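Side-chain contacts in Pgp2 (Campylobacter jejuni subsp. jejuni, PDB 6XJ6), which probably trims peptidoglycan stem peptides as an LD-carboxypeptidase of the YkuD family and directs the helical shape of the cell: residues Phe85-Pro90 against Pro94-Thr99; Lys37-Tyr42 against Gly135-Phe140; Thr32-Lys37 against Thr74-Tyr79. One frame throughout, in Å; residues are numbered along the deposited sequence.

Overall arrangement
All three contacts lie in the L,D-transpeptidase catalytic domain. Contacts 2 and 3 adjoin: their centres are about 9 Å apart, they share K37, and T74 OG1 of contact 3 meets G135 O of contact 2 at 2.7 Å, a probable hydrogen bond. Contact 1 stands apart, its centre about 15 Å from that of contact 2 and about 20 Å from that of contact 3. The predicted active site lies among them. C136, the predicted nucleophile, belongs to 135-140. The side chain of T74 lies about 6 Å from the side chain of C136. That of A96 in contact 1 lies about 4 Å from the side chain of H119, the predicted proton donor/acceptor.

Contact 1. Residues Phe85-Pro90 against Pro94-Thr99; sequences FNPGDP and PFAFAT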
# COMPACT_ATOMS: atom_id res chain seq x y z
N PHE A 85 11.63 -16.53 -5.46
CA PHE A 85 11.34 -17.55 -6.45
C PHE A 85 12.43 -17.57 -7.51
O PHE A 85 13.24 -16.64 -7.62
CB PHE A 85 9.96 -17.36 -7.10
CG PHE A 85 9.88 -16.19 -8.04
CD1 PHE A 85 10.05 -16.37 -9.40
CD2 PHE A 85 9.60 -14.92 -7.57
CE1 PHE A 85 9.97 -15.31 -10.27
CE2 PHE A 85 9.52 -13.85 -8.45
CZ PHE A 85 9.71 -14.05 -9.80
N ASN A 86 12.46 -18.66 -8.27
CA ASN A 86 13.46 -18.87 -9.31
C ASN A 86 12.85 -18.69 -10.69
O ASN A 86 12.10 -19.57 -11.15
CB ASN A 86 14.05 -20.27 -9.18
CG ASN A 86 14.77 -20.46 -7.88
OD1 ASN A 86 14.35 -21.24 -7.03
ND2 ASN A 86 15.87 -19.72 -7.70
N PRO A 87 13.13 -17.60 -11.40
CA PRO A 87 12.59 -17.44 -12.76
C PRO A 87 12.99 -18.54 -13.72
O PRO A 87 12.28 -18.76 -14.72
CB PRO A 87 13.14 -16.08 -13.20
CG PRO A 87 13.40 -15.34 -11.91
CD PRO A 87 13.85 -16.39 -10.94
N GLY A 88 14.10 -19.23 -13.49
CA GLY A 88 14.55 -20.24 -14.42
C GLY A 88 15.20 -19.68 -15.66
O GLY A 88 15.34 -20.41 -16.65
N ASP A 89 15.60 -18.42 -15.63
CA ASP A 89 16.27 -17.74 -16.73
C ASP A 89 17.41 -16.94 -16.12
O ASP A 89 17.16 -16.06 -15.29
CB ASP A 89 15.27 -16.83 -17.45
CG ASP A 89 15.89 -16.01 -18.57
OD1 ASP A 89 17.14 -15.98 -18.70
OD2 ASP A 89 15.12 -15.38 -19.32
N PRO A 90 18.67 -17.22 -16.48
CA PRO A 90 19.79 -16.55 -15.80
C PRO A 90 19.84 -15.06 -16.03
O PRO A 90 20.65 -14.38 -15.39
CB PRO A 90 21.03 -17.24 -16.39
CG PRO A 90 20.59 -17.67 -17.74
CD PRO A 90 19.14 -18.07 -17.59
N PRO A 94 20.26 -14.76 -9.65
CA PRO A 94 20.04 -16.04 -8.94
C PRO A 94 18.59 -16.31 -8.57
O PRO A 94 18.21 -17.47 -8.43
CB PRO A 94 20.93 -15.91 -7.70
CG PRO A 94 21.01 -14.44 -7.46
CD PRO A 94 20.98 -13.79 -8.81
N PHE A 95 17.78 -15.27 -8.39
CA PHE A 95 16.39 -15.42 -7.98
C PHE A 95 15.72 -14.06 -7.97
O PHE A 95 16.38 -13.05 -8.25
CB PHE A 95 16.27 -16.10 -6.61
CG PHE A 95 17.23 -15.58 -5.57
CD1 PHE A 95 18.34 -16.32 -5.20
CD2 PHE A 95 17.00 -14.37 -4.94
CE1 PHE A 95 19.22 -15.86 -4.23
CE2 PHE A 95 17.88 -13.90 -3.96
CZ PHE A 95 18.99 -14.65 -3.61
N ALA A 96 14.43 -14.02 -7.65
CA ALA A 96 13.64 -12.80 -7.80
C ALA A 96 12.54 -12.79 -6.75
O ALA A 96 12.25 -13.79 -6.10
CB ALA A 96 13.03 -12.70 -9.20
N PHE A 97 11.91 -11.62 -6.62
CA PHE A 97 10.81 -11.39 -5.71
C PHE A 97 9.80 -10.52 -6.44
O PHE A 97 10.16 -9.48 -6.99
CB PHE A 97 11.27 -10.63 -4.45
CG PHE A 97 12.44 -11.27 -3.74
CD1 PHE A 97 13.73 -11.11 -4.23
CD2 PHE A 97 12.24 -12.00 -2.58
CE1 PHE A 97 14.80 -11.69 -3.59
CE2 PHE A 97 13.32 -12.58 -1.92
CZ PHE A 97 14.60 -12.42 -2.43
N ALA A 98 8.54 -10.94 -6.45
CA ALA A 98 7.54 -10.22 -7.23
C ALA A 98 6.81 -9.20 -6.37
O ALA A 98 6.38 -9.52 -5.26
CB ALA A 98 6.53 -11.19 -7.85
N THR A 99 6.70 -7.97 -6.87
CA THR A 99 5.82 -6.99 -6.24
C THR A 99 4.41 -7.18 -6.77
O THR A 99 4.18 -7.82 -7.80
CB THR A 99 6.25 -5.54 -6.49
OG1 THR A 99 5.81 -5.12 -7.79
CG2 THR A 99 7.76 -5.35 -6.37
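F85 and A96 form a single antiparallel bridge of the hydrogen-bonded type. F85 N donates a hydrogen bond to A96 O at 2.9 Å. A96 N donates back to F85 O, also at 2.9 Å. Both bonds are fairly straight, and they fix the two chains beside each other at this one point.

The tight part of the contact is built on the F85 ring. Its CG sits between the backbone N and the carbonyl carbon (chi1 72°), which brings the ring over the A96 backbone. The methyl CB of A96 lies over one ring face, 4.0 Å from the centroid, as a CH-pi contact. It is nearest F85 CZ, at 3.6 Å. At the ring's edge, close to its plane, comes the backbone N of A98, and A98 CB rests against F85 CE2. P87 flanks the same methyl, with its CG 3.8 Å from A96 CB. W117 of strand 117-119 extends this cluster: it meets the F85 ring edge-to-face and touches P87, A96 and A98.

The other end is looser. N86 is exposed, and its CB points away from 94-99. The amide still turns back, and ND2 reaches P94 O in a weak bond of 3.3 Å with an N-H...O angle of only 129°. ND2 also lies beside F95 CB, while the F95 ring leads away towards K84, with which it makes a cation-pi pair, and E145 of helix 141-151.

A96 also touches H119, the predicted proton donor/acceptor. The arrangement is that of a single antiparallel bridge at the edge strand 97-98 of the small mixed sheet that, in this YkuD catalytic domain, carries the predicted active-site histidine.

Contact 2. Residues Lys37-Tyr42 against Gly135-Phe140; sequences KILRVY and GCIALF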
# COMPACT_ATOMS: atom_id res chain seq x y z
N LYS A 37 18.39 6.34 -6.57
CA LYS A 37 18.89 5.00 -6.89
C LYS A 37 19.40 4.29 -5.64
O LYS A 37 20.45 3.66 -5.64
CB LYS A 37 19.95 5.04 -7.99
CG LYS A 37 19.53 5.79 -9.24
CD LYS A 37 18.28 5.22 -9.89
CE LYS A 37 17.92 5.98 -11.16
NZ LYS A 37 16.60 5.56 -11.71
N ILE A 38 18.61 4.38 -4.56
CA ILE A 38 18.92 3.71 -3.31
C ILE A 38 17.73 2.84 -2.94
O ILE A 38 16.58 3.28 -3.01
CB ILE A 38 19.22 4.70 -2.16
CG1 ILE A 38 20.45 5.55 -2.49
CG2 ILE A 38 19.45 3.94 -0.85
CD1 ILE A 38 20.75 6.65 -1.47
N LEU A 39 18.01 1.60 -2.56
CA LEU A 39 17.03 0.70 -1.97
C LEU A 39 17.49 0.35 -0.57
O LEU A 39 18.66 0.00 -0.35
CB LEU A 39 16.88 -0.58 -2.82
CG LEU A 39 15.86 -1.62 -2.32
CD1 LEU A 39 15.28 -2.40 -3.50
CD2 LEU A 39 16.48 -2.59 -1.31
N ARG A 40 16.58 0.46 0.39
CA ARG A 40 16.84 0.10 1.78
C ARG A 40 15.72 -0.81 2.26
O ARG A 40 14.59 -0.72 1.78
CB ARG A 40 16.91 1.35 2.67
CG ARG A 40 18.15 2.20 2.42
CD ARG A 40 18.04 3.61 2.98
NE ARG A 40 19.33 4.28 2.87
CZ ARG A 40 19.52 5.60 2.86
NH1 ARG A 40 18.49 6.43 2.96
NH2 ARG A 40 20.74 6.09 2.75
N VAL A 41 16.06 -1.72 3.16
CA VAL A 41 15.06 -2.53 3.85
C VAL A 41 15.06 -2.14 5.31
O VAL A 41 16.10 -2.17 5.97
CB VAL A 41 15.30 -4.04 3.68
CG1 VAL A 41 14.15 -4.81 4.33
CG2 VAL A 41 15.40 -4.42 2.21
N TYR A 42 13.89 -1.78 5.81
CA TYR A 42 13.71 -1.41 7.20
C TYR A 42 12.80 -2.41 7.88
O TYR A 42 11.78 -2.81 7.33
CB TYR A 42 13.04 -0.04 7.31
CG TYR A 42 13.90 1.10 6.85
CD1 TYR A 42 14.81 1.70 7.71
CD2 TYR A 42 13.79 1.59 5.56
CE1 TYR A 42 15.59 2.75 7.29
CE2 TYR A 42 14.56 2.65 5.13
CZ TYR A 42 15.46 3.22 6.00
OH TYR A 42 16.24 4.28 5.58
N GLY A 135 10.96 -2.04 -15.86
CA GLY A 135 10.35 -1.54 -14.64
C GLY A 135 10.77 -2.27 -13.39
O GLY A 135 10.43 -1.82 -12.28
N CYS A 136 11.50 -3.37 -13.51
CA CYS A 136 11.99 -4.08 -12.35
C CYS A 136 13.12 -3.30 -11.69
O CYS A 136 13.70 -2.37 -12.25
CB CYS A 136 12.50 -5.46 -12.77
SG CYS A 136 11.19 -6.59 -13.25
N ILE A 137 13.44 -3.70 -10.46
CA ILE A 137 14.52 -3.12 -9.67
C ILE A 137 15.60 -4.19 -9.56
O ILE A 137 15.33 -5.30 -9.10
CB ILE A 137 14.03 -2.70 -8.28
CG1 ILE A 137 12.95 -1.63 -8.43
CG2 ILE A 137 15.20 -2.19 -7.43
CD1 ILE A 137 12.13 -1.42 -7.17
N ALA A 138 16.81 -3.85 -9.99
CA ALA A 138 17.92 -4.79 -10.02
C ALA A 138 18.93 -4.44 -8.93
O ALA A 138 19.38 -3.29 -8.83
CB ALA A 138 18.61 -4.78 -11.38
N LEU A 139 19.28 -5.44 -8.13
CA LEU A 139 20.34 -5.35 -7.14
C LEU A 139 21.50 -6.24 -7.56
O LEU A 139 21.31 -7.26 -8.23
CB LEU A 139 19.82 -5.86 -5.79
CG LEU A 139 18.65 -5.07 -5.20
CD1 LEU A 139 18.17 -5.73 -3.92
CD2 LEU A 139 19.07 -3.64 -4.94
N PHE A 140 22.71 -5.85 -7.16
CA PHE A 140 23.88 -6.65 -7.52
C PHE A 140 23.74 -8.06 -6.97
O PHE A 140 23.26 -8.26 -5.85
CB PHE A 140 25.15 -5.98 -7.00
CG PHE A 140 25.48 -4.69 -7.70
CD1 PHE A 140 25.57 -4.65 -9.08
CD2 PHE A 140 25.68 -3.52 -6.99
CE1 PHE A 140 25.87 -3.47 -9.74
CE2 PHE A 140 25.98 -2.34 -7.64
CZ PHE A 140 26.07 -2.31 -9.01
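Within the hydrophobic core of the YkuD catalytic domain, strand 38-45 of the five-stranded sheet packs on segment 135-140, which holds the predicted nucleophile C136. L39 carries the contact from the first side, and I137 and L139 from the second. No hydrogen bond crosses, and the nearest CA atoms, those of L39 and L139, are 8.6 Å apart, so side chains alone make the join.

The CB atoms of L39 and I137 each point toward the opposing segment. L39 has its CG anti to the backbone N (chi1 -180°), which extends the branch towards 135-140. Its CD1 meets I137 CG2 at 3.9 Å, and the two side chains approach at a slant. The same CD1 reaches L139 CD2 at 4.2 Å. One methyl of L39 thus serves both partners, which are two residues apart along the chain.

All three residues are buried. F147 of helix 141-151 touches L39 and L139, and T32 of the neighbouring strand 27-33 touches L39 and I137. This is an apolar seam between two beta-sheets, the larger one and the small one whose edge strand 137-138 directly follows the predicted nucleophile of the YkuD active site.

Contact 3. Residues Thr32-Lys37 against Thr74-Tyr79; sequences TNKTDK and TPVGFY
K34 reaches across to T74 and V76 with a single long side chain. This joins the turn after strand 27-33 to the segment leading into strand 77-80, at the ends of two strands of the main mixed sheet of the YkuD catalytic domain. Strand 156-161 lies between those two strands in the sheet. The ammonium NZ of K34 donates to T74 O at 2.9 Å. The bond lies in the carbonyl plane and falls on a lone pair of the oxygen.

The methylene chain below the ammonium also touches. K34 CE lies 3.9 Å from T74 CB, and K34 and T74 run past each other in opposite directions. V76 CG2 also approaches the lysine chain, 4.0 Å from K34 CD. A bend at chi3 (64°) turns the end of the lysine towards T74 O.

Further partners hold the same ammonium. E162 forms a salt bridge to NZ through OE2, and L62 O accepts another hydrogen bond. The lysine is buried, but a carboxylate and two carbonyl oxygens meet its charge, which would favour the protonated form. T74 is fixed in turn through its hydroxyl: OG1 is hydrogen-bonded with G135 O, next to the predicted nucleophile C136, and with G61 N.

The outer shell shapes the turn that carries K34. N33 OD1 accepts from D36 N at 2.8 Å, which makes an Asx motif, and takes a weak second bond from T35 N. From the far end of the turn, K37 folds its side chain back, and K37 NZ donates to K34 O at 2.8 Å, in the plane of that carbonyl.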
# COMPACT_ATOMS: atom_id res chain seq x y z
N THR A 32 12.46 2.14 -1.90
CA THR A 32 13.26 2.49 -3.07
C THR A 32 12.94 3.92 -3.48
O THR A 32 11.78 4.31 -3.53
CB THR A 32 12.94 1.55 -4.24
OG1 THR A 32 13.19 0.20 -3.87
CG2 THR A 32 13.80 1.88 -5.46
N ASN A 33 13.99 4.68 -3.80
CA ASN A 33 13.83 6.02 -4.37
C ASN A 33 14.39 6.01 -5.79
O ASN A 33 15.59 5.77 -5.98
CB ASN A 33 14.53 7.07 -3.51
CG ASN A 33 14.25 8.49 -4.00
OD1 ASN A 33 14.75 8.91 -5.04
ND2 ASN A 33 13.45 9.22 -3.24
N LYS A 34 13.53 6.27 -6.78
CA LYS A 34 13.95 6.16 -8.17
C LYS A 34 14.93 7.26 -8.59
O LYS A 34 15.65 7.07 -9.58
CB LYS A 34 12.74 6.20 -9.10
CG LYS A 34 11.89 4.94 -9.06
CD LYS A 34 10.54 5.16 -9.72
CE LYS A 34 10.68 5.48 -11.21
NZ LYS A 34 9.36 5.74 -11.85
N THR A 35 14.94 8.40 -7.90
CA THR A 35 15.91 9.45 -8.23
C THR A 35 17.25 9.17 -7.56
O THR A 35 18.31 9.30 -8.19
CB THR A 35 15.38 10.82 -7.79
OG1 THR A 35 14.18 11.14 -8.51
CG2 THR A 35 16.41 11.91 -8.05
N ASP A 36 17.23 8.79 -6.28
CA ASP A 36 18.46 8.56 -5.54
C ASP A 36 19.13 7.26 -5.95
O ASP A 36 20.33 7.08 -5.70
CB ASP A 36 18.17 8.51 -4.04
CG ASP A 36 17.58 9.80 -3.51
OD1 ASP A 36 17.80 10.86 -4.14
OD2 ASP A 36 16.92 9.76 -2.45
N LYS A 37 18.39 6.34 -6.57
CA LYS A 37 18.89 5.00 -6.89
C LYS A 37 19.40 4.29 -5.64
O LYS A 37 20.45 3.66 -5.64
CB LYS A 37 19.95 5.04 -7.99
CG LYS A 37 19.53 5.79 -9.24
CD LYS A 37 18.28 5.22 -9.89
CE LYS A 37 17.92 5.98 -11.16
NZ LYS A 37 16.60 5.56 -11.71
N THR A 74 9.14 2.10 -13.61
CA THR A 74 8.96 1.47 -12.31
C THR A 74 7.80 2.15 -11.58
O THR A 74 7.79 3.39 -11.47
CB THR A 74 10.24 1.58 -11.48
OG1 THR A 74 11.25 0.76 -12.08
CG2 THR A 74 10.01 1.12 -10.04
N PRO A 75 6.82 1.40 -11.09
CA PRO A 75 5.68 2.03 -10.42
C PRO A 75 6.05 2.71 -9.11
O PRO A 75 6.89 2.24 -8.33
CB PRO A 75 4.69 0.88 -10.19
CG PRO A 75 5.42 -0.36 -10.42
CD PRO A 75 6.69 -0.06 -11.17
N VAL A 76 5.38 3.83 -8.87
CA VAL A 76 5.48 4.60 -7.64
C VAL A 76 4.25 4.28 -6.80
O VAL A 76 3.12 4.27 -7.32
CB VAL A 76 5.55 6.10 -7.98
CG1 VAL A 76 5.42 6.97 -6.75
CG2 VAL A 76 6.84 6.40 -8.74
N GLY A 77 4.45 4.01 -5.52
CA GLY A 77 3.34 3.73 -4.63
C GLY A 77 3.75 2.76 -3.55
O GLY A 77 4.92 2.63 -3.22
N PHE A 78 2.74 2.08 -3.01
CA PHE A 78 2.91 1.14 -1.91
C PHE A 78 2.34 -0.20 -2.33
O PHE A 78 1.16 -0.29 -2.71
CB PHE A 78 2.23 1.66 -0.64
CG PHE A 78 2.75 1.04 0.62
CD1 PHE A 78 3.81 1.61 1.31
CD2 PHE A 78 2.18 -0.11 1.13
CE1 PHE A 78 4.28 1.05 2.48
CE2 PHE A 78 2.66 -0.68 2.30
CZ PHE A 78 3.72 -0.10 2.97
N TYR A 79 3.17 -1.24 -2.24
CA TYR A 79 2.89 -2.57 -2.74
C TYR A 79 3.32 -3.59 -1.69
O TYR A 79 3.75 -3.24 -0.59
CB TYR A 79 3.62 -2.79 -4.08
CG TYR A 79 3.14 -1.84 -5.15
CD1 TYR A 79 3.76 -0.62 -5.34
CD2 TYR A 79 2.05 -2.15 -5.93
CE1 TYR A 79 3.31 0.28 -6.28
CE2 TYR A 79 1.59 -1.27 -6.89
CZ TYR A 79 2.22 -0.06 -7.06
OH TYR A 79 1.75 0.83 -7.98